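Local coordinates for protein prolyl-tRNA synthetase (PDB 3IAL) that binds prolyl-adenylate and probably charges tRNA(Pro) with L-proline at the expense of ATP, at residues V72-I77 and P142-Q147; T122-I127 and E172-H177; G233-T238 and Y513-Y518; N437-N442 and E454-L459. One frame throughout, in Å; residues are numbered along the deposited sequence.

Overall arrangement
From the N terminus, contact 1 closes the first loop by pairing 72-77, just past helix 52-71, with 142-147. Contact 2 opens inside that loop at 122-127 and closes beyond it at 172-177, so the two cross. Their strands 143-152 and 167-177 are sheet neighbours, and both contacts belong to the catalytic core. Contact 3 then opens at 233-238 and closes only at the C terminus, a loop that takes in the anticodon-binding region. Contact 4 is nested within it and folds 437-442 onto 454-459. Contacts 3 and 4 touch each other and tie the C-terminal region to the core. Contacts 2 and 3 meet the prolyl-adenylate at different parts, with centres about 26 Å apart.

Contact 1: V72-I77 and P142-Q147; sequences VGISQI and PLKIHQ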
# COMPACT_ATOMS: atom_id res chain seq x y z
N VAL B 72 13.40 -11.82 2.13
CA VAL B 72 14.57 -11.88 3.03
C VAL B 72 14.15 -11.70 4.50
O VAL B 72 14.96 -11.29 5.34
CB VAL B 72 15.70 -10.89 2.60
CG1 VAL B 72 16.24 -11.27 1.22
CG2 VAL B 72 15.24 -9.44 2.60
N GLY B 73 12.89 -12.03 4.81
CA GLY B 73 12.41 -12.12 6.20
C GLY B 73 12.19 -10.79 6.92
O GLY B 73 12.26 -10.73 8.14
N ILE B 74 11.90 -9.72 6.18
CA ILE B 74 11.55 -8.45 6.80
C ILE B 74 10.05 -8.24 6.64
O ILE B 74 9.56 -8.21 5.51
CB ILE B 74 12.31 -7.27 6.19
CG1 ILE B 74 13.81 -7.58 6.13
CG2 ILE B 74 12.04 -5.97 7.02
CD1 ILE B 74 14.65 -6.50 5.40
N SER B 75 9.33 -8.13 7.76
CA SER B 75 7.86 -8.19 7.74
C SER B 75 7.26 -6.79 7.69
O SER B 75 7.73 -5.87 8.36
CB SER B 75 7.32 -8.93 8.96
OG SER B 75 7.63 -10.30 8.91
N GLN B 76 6.21 -6.64 6.90
CA GLN B 76 5.59 -5.34 6.75
C GLN B 76 4.71 -5.05 7.96
O GLN B 76 4.03 -5.95 8.47
CB GLN B 76 4.78 -5.24 5.46
CG GLN B 76 4.48 -3.76 5.11
CD GLN B 76 3.95 -3.56 3.71
OE1 GLN B 76 3.86 -4.50 2.93
NE2 GLN B 76 3.59 -2.32 3.38
N ILE B 77 4.75 -3.81 8.41
CA ILE B 77 3.92 -3.34 9.50
C ILE B 77 3.46 -1.93 9.20
O ILE B 77 3.81 -1.37 8.15
CB ILE B 77 4.72 -3.33 10.83
CG1 ILE B 77 5.87 -2.32 10.78
CG2 ILE B 77 5.25 -4.72 11.15
CD1 ILE B 77 6.59 -2.18 12.11
N PRO B 142 16.43 -12.30 15.24
CA PRO B 142 16.29 -10.94 14.73
C PRO B 142 14.84 -10.49 14.62
O PRO B 142 13.93 -11.30 14.48
CB PRO B 142 16.92 -11.01 13.32
CG PRO B 142 16.87 -12.43 12.94
CD PRO B 142 16.94 -13.23 14.22
N LEU B 143 14.64 -9.18 14.72
CA LEU B 143 13.33 -8.57 14.60
C LEU B 143 13.48 -7.59 13.45
O LEU B 143 14.22 -6.60 13.56
CB LEU B 143 12.95 -7.88 15.92
CG LEU B 143 11.59 -7.18 16.02
CD1 LEU B 143 10.51 -7.90 15.23
CD2 LEU B 143 11.17 -7.02 17.49
N LYS B 144 12.82 -7.89 12.34
CA LYS B 144 13.00 -7.17 11.08
C LYS B 144 11.66 -6.71 10.55
O LYS B 144 10.80 -7.53 10.21
CB LYS B 144 13.68 -8.08 10.04
CG LYS B 144 14.98 -8.73 10.51
CD LYS B 144 15.75 -9.33 9.34
CE LYS B 144 16.95 -10.12 9.80
NZ LYS B 144 17.76 -10.63 8.67
N ILE B 145 11.46 -5.40 10.47
CA ILE B 145 10.22 -4.86 9.97
C ILE B 145 10.44 -3.76 8.94
O ILE B 145 11.55 -3.30 8.74
CB ILE B 145 9.30 -4.38 11.12
CG1 ILE B 145 9.99 -3.36 12.03
CG2 ILE B 145 8.83 -5.59 11.97
CD1 ILE B 145 10.08 -1.96 11.49
N HIS B 146 9.37 -3.36 8.26
CA HIS B 146 9.41 -2.23 7.36
C HIS B 146 8.00 -1.71 7.17
O HIS B 146 7.04 -2.44 7.40
CB HIS B 146 10.03 -2.60 6.01
CG HIS B 146 9.18 -3.53 5.21
ND1 HIS B 146 8.31 -3.08 4.23
CD2 HIS B 146 9.06 -4.87 5.24
CE1 HIS B 146 7.70 -4.12 3.69
NE2 HIS B 146 8.12 -5.22 4.29
N GLN B 147 7.88 -0.45 6.75
CA GLN B 147 6.59 0.14 6.45
C GLN B 147 6.69 1.10 5.27
O GLN B 147 7.69 1.76 5.07
CB GLN B 147 6.02 0.87 7.66
CG GLN B 147 6.82 2.08 8.12
CD GLN B 147 6.20 2.72 9.34
OE1 GLN B 147 5.25 2.17 9.92
NE2 GLN B 147 6.73 3.88 9.75
O HOH W 1 17.08 -9.51 5.82
O HOH W 2 16.34 -12.39 7.32
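Lys-144 lies against the backbone of Gly-73 and Ile-74. Its CB is 3.6 Å from Gly-73 O and also faces Ile-74 CA. CG stays beside Gly-73 O. CD reaches Ile-74 CG1 at 4.1 Å, where the two side chains cross at about a right angle. The chain is extended beyond CG, which carries NZ out to two waters. Each water donates to Val-72 O, and Gln-186 gives NZ another partner. Ser-75 N donates to Lys-144 O at 2.9 Å. His-146 N donates to Ser-75 O, and Ile-77 N to His-146 O. These bonds make a short parallel pairing. His-146 CG stands between the backbone N and the carbonyl carbon (chi1 68°), which turns the ring back to Gln-76. Gln-76 CA sits over one ring face, 3.8 Å from the centroid, and Ile-74 C lies at the edge. ND1 is bonded to Asn-171. On the face that carries Ser-75 and Ile-145, Ile-77 CD1 meets Ile-145 CD1 at 3.6 Å. Pro-52, Phe-55 and Phe-50 of the second subunit pack on Ser-75, Gln-76 and Ile-77. A long helix, 52-71, leading into a strand at the dimer interface is consistent with motif 1 of class II aminoacyl-tRNA synthetases.

Contact 2: T122-I127 and E172-H177; sequences TSETAI and EAHCCH. With PR8 (5'-O-[(R)-hydroxy{[(2S)-pyrrolidin-2-ylcarbonyl]oxy}phosphoryl]adenosine), chain H.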
# COMPACT_ATOMS: atom_id res chain seq x y z
N THR B 122 10.75 10.70 10.38
CA THR B 122 11.38 9.41 10.17
C THR B 122 11.03 8.71 11.48
O THR B 122 10.73 9.39 12.48
CB THR B 122 12.92 9.51 9.95
OG1 THR B 122 13.47 8.19 9.82
CG2 THR B 122 13.59 10.25 11.11
N SER B 123 11.00 7.39 11.51
CA SER B 123 10.29 6.72 12.59
C SER B 123 11.13 6.03 13.68
O SER B 123 10.58 5.35 14.53
CB SER B 123 9.26 5.75 12.01
OG SER B 123 8.47 6.40 11.03
N GLU B 124 12.45 6.23 13.68
CA GLU B 124 13.32 5.59 14.68
C GLU B 124 12.78 5.69 16.10
O GLU B 124 12.66 4.68 16.78
CB GLU B 124 14.75 6.16 14.65
CG GLU B 124 15.60 5.63 13.50
CD GLU B 124 15.31 6.30 12.16
OE1 GLU B 124 14.53 7.29 12.11
OE2 GLU B 124 15.85 5.83 11.15
N THR B 125 12.45 6.90 16.55
CA THR B 125 12.12 7.12 17.96
C THR B 125 10.86 6.37 18.37
O THR B 125 10.78 5.83 19.48
CB THR B 125 12.00 8.63 18.30
OG1 THR B 125 11.00 9.24 17.47
CG2 THR B 125 13.32 9.34 18.09
N ALA B 126 9.89 6.30 17.46
CA ALA B 126 8.63 5.59 17.68
C ALA B 126 8.83 4.08 17.62
O ALA B 126 8.37 3.36 18.50
CB ALA B 126 7.59 6.04 16.66
N ILE B 127 9.55 3.61 16.61
CA ILE B 127 9.75 2.18 16.43
C ILE B 127 10.62 1.56 17.52
O ILE B 127 10.30 0.48 18.02
CB ILE B 127 10.33 1.85 15.03
CG1 ILE B 127 9.26 2.10 13.96
CG2 ILE B 127 10.80 0.39 14.97
CD1 ILE B 127 9.79 2.22 12.57
N GLU B 172 10.54 2.60 4.84
CA GLU B 172 11.61 2.50 5.83
C GLU B 172 11.60 1.12 6.49
O GLU B 172 10.57 0.66 6.98
CB GLU B 172 11.48 3.60 6.90
CG GLU B 172 10.19 3.60 7.72
CD GLU B 172 10.09 4.81 8.65
OE1 GLU B 172 9.03 5.47 8.68
OE2 GLU B 172 11.08 5.09 9.36
N ALA B 173 12.76 0.47 6.45
CA ALA B 173 13.01 -0.81 7.10
C ALA B 173 13.85 -0.56 8.35
O ALA B 173 14.76 0.27 8.31
CB ALA B 173 13.75 -1.73 6.16
N HIS B 174 13.56 -1.28 9.43
CA HIS B 174 14.28 -1.18 10.71
C HIS B 174 14.45 -2.59 11.27
O HIS B 174 13.46 -3.33 11.42
CB HIS B 174 13.50 -0.34 11.73
CG HIS B 174 13.28 1.08 11.31
ND1 HIS B 174 14.06 2.12 11.78
CD2 HIS B 174 12.36 1.64 10.49
CE1 HIS B 174 13.63 3.26 11.25
NE2 HIS B 174 12.60 3.00 10.46
N CYS B 175 15.69 -2.98 11.57
CA CYS B 175 15.97 -4.31 12.08
C CYS B 175 16.80 -4.25 13.35
O CYS B 175 17.68 -3.40 13.49
CB CYS B 175 16.71 -5.15 11.05
SG CYS B 175 15.83 -5.36 9.50
N CYS B 176 16.50 -5.18 14.24
CA CYS B 176 17.16 -5.30 15.52
C CYS B 176 17.93 -6.62 15.53
O CYS B 176 17.38 -7.67 15.21
CB CYS B 176 16.10 -5.28 16.61
SG CYS B 176 16.70 -5.16 18.28
N HIS B 177 19.21 -6.54 15.90
CA HIS B 177 20.15 -7.64 15.70
C HIS B 177 20.87 -8.03 17.00
O HIS B 177 21.20 -7.18 17.81
CB HIS B 177 21.20 -7.23 14.68
CG HIS B 177 20.63 -6.68 13.41
ND1 HIS B 177 20.09 -7.47 12.42
CD2 HIS B 177 20.54 -5.40 12.96
CE1 HIS B 177 19.69 -6.71 11.42
NE2 HIS B 177 19.96 -5.45 11.72
C PR8 H . 16.68 7.58 6.82
N PR8 H . 15.39 6.57 8.59
O PR8 H . 15.87 8.50 6.91
P PR8 H . 17.77 8.78 4.93
N1 PR8 H . 12.05 14.39 -0.56
C2 PR8 H . 12.06 13.20 -1.14
N3 PR8 H . 12.82 12.20 -0.69
C4 PR8 H . 13.60 12.35 0.38
C5 PR8 H . 13.62 13.59 1.01
C6 PR8 H . 12.82 14.62 0.52
N6 PR8 H . 12.82 15.81 1.12
N7 PR8 H . 14.46 13.50 2.03
C8 PR8 H . 14.96 12.26 2.05
N9 PR8 H . 14.44 11.55 1.03
CA PR8 H . 16.55 6.35 7.71
CB PR8 H . 16.21 5.14 6.84
CD PR8 H . 14.54 5.39 8.51
CG PR8 H . 14.71 4.93 7.05
C1' PR8 H . 14.77 10.12 0.74
O10 PR8 H . 17.76 7.56 5.99
O1P PR8 H . 18.09 10.09 5.55
C2' PR8 H . 16.23 9.94 0.25
O2' PR8 H . 16.28 8.97 -0.81
O2P PR8 H . 18.88 8.38 3.84
C3' PR8 H . 16.91 9.32 1.45
O3' PR8 H . 18.06 8.58 1.05
C4' PR8 H . 15.79 8.39 1.86
O4' PR8 H . 14.68 9.31 1.95
C5' PR8 H . 16.13 7.74 3.18
O5' PR8 H . 16.36 8.74 4.17
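The turn at Thr-122 and Ser-123 leads into helix 124-134 and passes beside strand 167-177, with Ser-123 CA 8.1 Å from Glu-172 CA. At this spacing the side chains of the strand bridge the gap. The turn carries the Thr-Ser-Glu sequence of the TXE loop of prolyl-tRNA synthetases, set in the class II catalytic core. Glu-172 grips Ser-123 with both oxygens. Ser-123 OG donates to Glu-172 OE1 at 2.6 Å, and Ser-123 N donates to the syn lone pair of Glu-172 OE2 at 3.1 Å. OE2 has a second donor on its anti side, well out of the carboxylate plane: His-174 NE2, at 2.8 Å and 166°. Gln-147 also donates to OE1. The buried carboxylate is thus held from several directions. The His-174 ring is fixed in turn, since its ND1 bonds Tyr-128 OH. Ile-127 CD1 lies over one ring face, 3.7 Å from the centroid. Glu-124 OE2 comes to the edge, 3.4 Å from His-174 CE1, with carboxylate and ring planes 72° apart. A bend at chi2 brings the Glu-124 carboxylate back to Thr-122, whose OG1 donates to Glu-124 OE1 and accepts from the prolyl nitrogen of the adenylate. That same nitrogen, PR8 N, is 2.7 Å from Glu-124 OE2. On the pyrrolidine ring, Glu-172 CB touches PR8 CG at 3.5 Å.

Contact 3: G233-T238 and Y513-Y518; sequences GRVLQT and YCAKSY. With PR8 (5'-O-[(R)-hydroxy{[(2S)-pyrrolidin-2-ylcarbonyl]oxy}phosphoryl]adenosine), chain H.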
# COMPACT_ATOMS: atom_id res chain seq x y z
N GLY B 233 23.60 16.86 -13.87
CA GLY B 233 24.98 16.72 -13.40
C GLY B 233 25.13 16.75 -11.89
O GLY B 233 26.21 16.49 -11.37
N ARG B 234 24.05 17.09 -11.17
CA ARG B 234 24.03 16.94 -9.72
C ARG B 234 23.72 15.49 -9.38
O ARG B 234 23.14 14.78 -10.20
CB ARG B 234 22.95 17.80 -9.07
CG ARG B 234 23.03 19.29 -9.33
CD ARG B 234 22.02 19.99 -8.42
NE ARG B 234 21.77 21.37 -8.83
CZ ARG B 234 21.01 21.74 -9.86
NH1 ARG B 234 20.41 20.83 -10.64
NH2 ARG B 234 20.85 23.03 -10.13
N VAL B 235 24.10 15.07 -8.18
CA VAL B 235 23.72 13.75 -7.67
C VAL B 235 22.52 13.86 -6.72
O VAL B 235 22.35 14.86 -6.01
CB VAL B 235 24.88 13.04 -6.92
CG1 VAL B 235 26.04 12.75 -7.86
CG2 VAL B 235 25.33 13.87 -5.71
N LEU B 236 21.72 12.80 -6.68
CA LEU B 236 20.57 12.71 -5.82
C LEU B 236 20.74 11.50 -4.90
O LEU B 236 20.89 10.38 -5.39
CB LEU B 236 19.32 12.54 -6.69
CG LEU B 236 17.96 12.55 -5.99
CD1 LEU B 236 17.72 13.91 -5.33
CD2 LEU B 236 16.85 12.21 -6.98
N GLN B 237 20.72 11.71 -3.58
CA GLN B 237 20.79 10.59 -2.64
C GLN B 237 19.47 9.86 -2.68
O GLN B 237 18.43 10.40 -2.28
CB GLN B 237 21.10 11.04 -1.21
CG GLN B 237 21.22 9.87 -0.24
CD GLN B 237 21.36 10.29 1.21
OE1 GLN B 237 22.15 11.17 1.53
NE2 GLN B 237 20.61 9.64 2.09
N THR B 238 19.51 8.62 -3.15
CA THR B 238 18.32 7.87 -3.53
C THR B 238 18.14 6.60 -2.70
O THR B 238 17.09 5.96 -2.74
CB THR B 238 18.41 7.56 -5.04
OG1 THR B 238 18.53 8.80 -5.75
CG2 THR B 238 17.19 6.78 -5.56
N TYR B 513 34.67 10.80 -3.54
CA TYR B 513 33.81 11.27 -4.61
C TYR B 513 33.17 12.59 -4.20
O TYR B 513 32.54 12.69 -3.14
CB TYR B 513 32.71 10.27 -4.91
CG TYR B 513 33.18 8.98 -5.54
CD1 TYR B 513 33.01 8.76 -6.90
CD2 TYR B 513 33.76 7.98 -4.77
CE1 TYR B 513 33.42 7.57 -7.48
CE2 TYR B 513 34.17 6.79 -5.35
CZ TYR B 513 33.99 6.59 -6.70
OH TYR B 513 34.41 5.41 -7.28
N CYS B 514 33.31 13.58 -5.08
CA CYS B 514 32.79 14.91 -4.84
C CYS B 514 31.73 15.19 -5.90
O CYS B 514 31.87 14.75 -7.05
CB CYS B 514 33.95 15.92 -4.93
SG CYS B 514 33.49 17.59 -5.30
N ALA B 515 30.70 15.95 -5.53
CA ALA B 515 29.63 16.31 -6.46
C ALA B 515 28.73 17.42 -5.91
O ALA B 515 28.64 17.64 -4.70
CB ALA B 515 28.77 15.09 -6.79
N LYS B 516 28.07 18.11 -6.84
CA LYS B 516 26.94 18.98 -6.52
C LYS B 516 25.75 18.10 -6.21
O LYS B 516 25.45 17.17 -6.95
CB LYS B 516 26.57 19.87 -7.70
CG LYS B 516 27.38 21.13 -7.85
CD LYS B 516 26.58 22.15 -8.65
CE LYS B 516 27.33 23.44 -8.86
NZ LYS B 516 26.37 24.57 -9.08
N SER B 517 25.05 18.43 -5.13
CA SER B 517 23.94 17.62 -4.66
C SER B 517 22.63 18.38 -4.83
O SER B 517 22.63 19.60 -4.87
CB SER B 517 24.15 17.32 -3.18
OG SER B 517 23.12 16.50 -2.66
N TYR B 518 21.54 17.62 -4.94
CA TYR B 518 20.18 18.15 -4.80
C TYR B 518 19.90 18.35 -3.32
O TYR B 518 20.43 17.60 -2.49
CB TYR B 518 19.13 17.18 -5.36
CG TYR B 518 18.81 17.40 -6.81
CD1 TYR B 518 19.46 16.68 -7.80
CD2 TYR B 518 17.86 18.34 -7.20
CE1 TYR B 518 19.18 16.88 -9.14
CE2 TYR B 518 17.57 18.55 -8.54
CZ TYR B 518 18.23 17.81 -9.51
OH TYR B 518 17.96 18.01 -10.84
OXT TYR B 518 19.12 19.22 -2.93
C PR8 H . 16.68 7.58 6.82
N PR8 H . 15.39 6.57 8.59
O PR8 H . 15.87 8.50 6.91
P PR8 H . 17.77 8.78 4.93
N1 PR8 H . 12.05 14.39 -0.56
C2 PR8 H . 12.06 13.20 -1.14
N3 PR8 H . 12.82 12.20 -0.69
C4 PR8 H . 13.60 12.35 0.38
C5 PR8 H . 13.62 13.59 1.01
C6 PR8 H . 12.82 14.62 0.52
N6 PR8 H . 12.82 15.81 1.12
N7 PR8 H . 14.46 13.50 2.03
C8 PR8 H . 14.96 12.26 2.05
N9 PR8 H . 14.44 11.55 1.03
CA PR8 H . 16.55 6.35 7.71
CB PR8 H . 16.21 5.14 6.84
CD PR8 H . 14.54 5.39 8.51
CG PR8 H . 14.71 4.93 7.05
C1' PR8 H . 14.77 10.12 0.74
O10 PR8 H . 17.76 7.56 5.99
O1P PR8 H . 18.09 10.09 5.55
C2' PR8 H . 16.23 9.94 0.25
O2' PR8 H . 16.28 8.97 -0.81
O2P PR8 H . 18.88 8.38 3.84
C3' PR8 H . 16.91 9.32 1.45
O3' PR8 H . 18.06 8.58 1.05
C4' PR8 H . 15.79 8.39 1.86
O4' PR8 H . 14.68 9.31 1.95
C5' PR8 H . 16.13 7.74 3.18
O5' PR8 H . 16.36 8.74 4.17
O HOH W 3 28.19 17.27 -9.71
O HOH W 4 21.03 14.58 -2.80
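The ring of Tyr-518, the C-terminal residue, has Arg-234 CD over the centre of one face, 4.2 Å from the centroid. Val-235 O lies at the ring edge, in plane. Arg-234 CG is turned away from the carbonyl carbon (chi1 -58°) and the chain is extended to NE, which lays CD over the ring. The Arg-234 guanidinium is tilted 54° to the ring, and its CZ is 5.1 Å from the centroid, at most a weak cation-pi attraction. Leu-236 CD1 comes in obliquely and touches Tyr-518 CB at 3.6 Å. The backbones join in a single bridge at Val-235 and Ser-517. Val-235 N donates to Lys-516 O at 2.8 Å, and Tyr-518 N donates to Val-235 O at 3.1 Å. Both methyls of Val-235, CG1 and CG2, meet Ala-515 CB. One water also links Ser-517 OG to Gln-237 N. The terminal carboxylate forms a salt bridge with Arg-164. Further along strand 235-245, Gln-237 holds the adenylate ribose. Its O accepts from PR8 O2' at 3.0 Å, and its NE2 donates to PR8 O3' at 3.0 Å. The C-terminal tail therefore lies along an active-site strand. Helix 276-285 covers Leu-236, strand 222-229 backs Val-235, and Leu-459 of strand 459-464 packs on both Val-235 and Ala-515.

Contact 4: N437-N442 and E454-L459; sequences NSMVTN and ENKGGL
Met-439, Lys-456 and Leu-459 have the most surface buried here. Met-439 bends its side chain over the glycine turn of 457-458. CG lies beside the backbone N (chi1 -66°), and bends at chi2 and chi3 fold the chain back, so that its tip lies on backbone. Met-439 CE is 3.5 Å from Gly-458 N and 3.6 Å from Lys-456 O. Val-229 of strand 222-229 also packs on Met-439. Lys-456 crosses in the other direction. CG is anti to the backbone N, at a chi1 of -175°, and the rest of the chain is straight. Its tip meets the tip of Thr-441, where Lys-456 NZ donates to Thr-441 OG1 at 2.7 Å. On the way, Lys-456 CE passes Ser-438 O at 3.1 Å. The segments belong to a beta-alpha-beta unit of the C-terminal region. Strand 440-442 leads through helix 446-455 to strand 459-464, which runs parallel to the first. Gly-457 and Gly-458, both with positive phi, make the turn from helix to strand. Leu-459 starts the pairing. Its N donates to Met-439 O at 2.7 Å, and its O accepts from Thr-441 N at 2.9 Å. Its side chain lies on the same sheet face as Val-440, with Leu-459 CD1 4.2 Å from Val-440 CG2. Tyr-513 of strand 510-515 touches both. A water takes a bond from Thr-441 OG1 and gives bonds to Gly-457 O and Leu-459 O, so the hydroxyl both accepts and donates. Gly-458 N is bonded to Gly-233 O.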
# COMPACT_ATOMS: atom_id res chain seq x y z
N ASN B 437 28.69 5.83 -15.95
CA ASN B 437 30.13 5.64 -16.13
C ASN B 437 30.83 6.86 -16.76
O ASN B 437 31.95 7.19 -16.38
CB ASN B 437 30.42 4.36 -16.95
CG ASN B 437 30.05 3.09 -16.19
OD1 ASN B 437 30.09 3.05 -14.96
ND2 ASN B 437 29.69 2.04 -16.93
N SER B 438 30.14 7.53 -17.67
CA SER B 438 30.64 8.77 -18.28
C SER B 438 30.67 9.97 -17.31
O SER B 438 31.35 10.97 -17.58
CB SER B 438 29.80 9.13 -19.51
OG SER B 438 28.63 9.87 -19.16
N MET B 439 29.93 9.88 -16.20
CA MET B 439 29.82 10.95 -15.21
C MET B 439 30.55 10.61 -13.90
O MET B 439 30.19 11.07 -12.81
CB MET B 439 28.34 11.26 -14.95
CG MET B 439 27.63 11.85 -16.16
SD MET B 439 28.22 13.50 -16.60
CE MET B 439 27.07 14.53 -15.69
N VAL B 440 31.58 9.77 -14.02
CA VAL B 440 32.58 9.55 -12.99
C VAL B 440 33.92 9.93 -13.62
O VAL B 440 34.35 9.28 -14.56
CB VAL B 440 32.58 8.08 -12.53
CG1 VAL B 440 33.75 7.80 -11.56
CG2 VAL B 440 31.23 7.72 -11.89
N THR B 441 34.55 10.99 -13.11
CA THR B 441 35.78 11.52 -13.68
C THR B 441 36.91 11.54 -12.67
O THR B 441 36.79 12.13 -11.61
CB THR B 441 35.59 12.97 -14.16
OG1 THR B 441 34.47 13.04 -15.05
CG2 THR B 441 36.88 13.47 -14.89
N ASN B 442 38.03 10.91 -13.02
CA ASN B 442 39.20 10.88 -12.14
C ASN B 442 39.93 12.22 -12.17
O ASN B 442 40.14 12.79 -13.23
CB ASN B 442 40.12 9.72 -12.53
CG ASN B 442 39.57 8.37 -12.08
OD1 ASN B 442 39.30 8.16 -10.90
ND2 ASN B 442 39.39 7.46 -13.03
N GLU B 454 32.35 22.16 -12.68
CA GLU B 454 31.84 23.30 -13.44
C GLU B 454 31.49 22.96 -14.90
O GLU B 454 30.42 23.34 -15.38
CB GLU B 454 32.85 24.46 -13.42
CG GLU B 454 32.97 25.16 -12.08
CD GLU B 454 33.94 26.34 -12.11
OE1 GLU B 454 34.78 26.42 -13.03
OE2 GLU B 454 33.87 27.19 -11.20
N ASN B 455 32.38 22.25 -15.59
CA ASN B 455 32.24 22.05 -17.04
C ASN B 455 31.47 20.80 -17.43
O ASN B 455 30.83 20.77 -18.47
CB ASN B 455 33.61 22.01 -17.73
CG ASN B 455 34.46 23.21 -17.39
OD1 ASN B 455 33.95 24.29 -17.11
ND2 ASN B 455 35.78 23.02 -17.40
N LYS B 456 31.56 19.77 -16.60
CA LYS B 456 31.02 18.46 -16.95
C LYS B 456 29.91 18.03 -16.00
O LYS B 456 28.89 17.49 -16.44
CB LYS B 456 32.16 17.44 -16.93
CG LYS B 456 31.80 16.05 -17.39
CD LYS B 456 33.04 15.18 -17.41
CE LYS B 456 32.72 13.71 -17.66
NZ LYS B 456 33.96 12.88 -17.66
N GLY B 457 30.11 18.26 -14.70
CA GLY B 457 29.19 17.77 -13.69
C GLY B 457 29.45 16.31 -13.36
O GLY B 457 30.49 15.76 -13.71
N GLY B 458 28.49 15.68 -12.69
CA GLY B 458 28.63 14.30 -12.24
C GLY B 458 29.55 14.20 -11.04
O GLY B 458 29.69 15.14 -10.26
N LEU B 459 30.18 13.03 -10.89
CA LEU B 459 31.04 12.75 -9.75
C LEU B 459 32.50 12.97 -10.14
O LEU B 459 32.93 12.56 -11.22
CB LEU B 459 30.82 11.30 -9.29
CG LEU B 459 29.43 11.03 -8.68
CD1 LEU B 459 28.96 9.59 -8.93
CD2 LEU B 459 29.42 11.37 -7.19
O HOH W 5 32.07 13.48 -13.92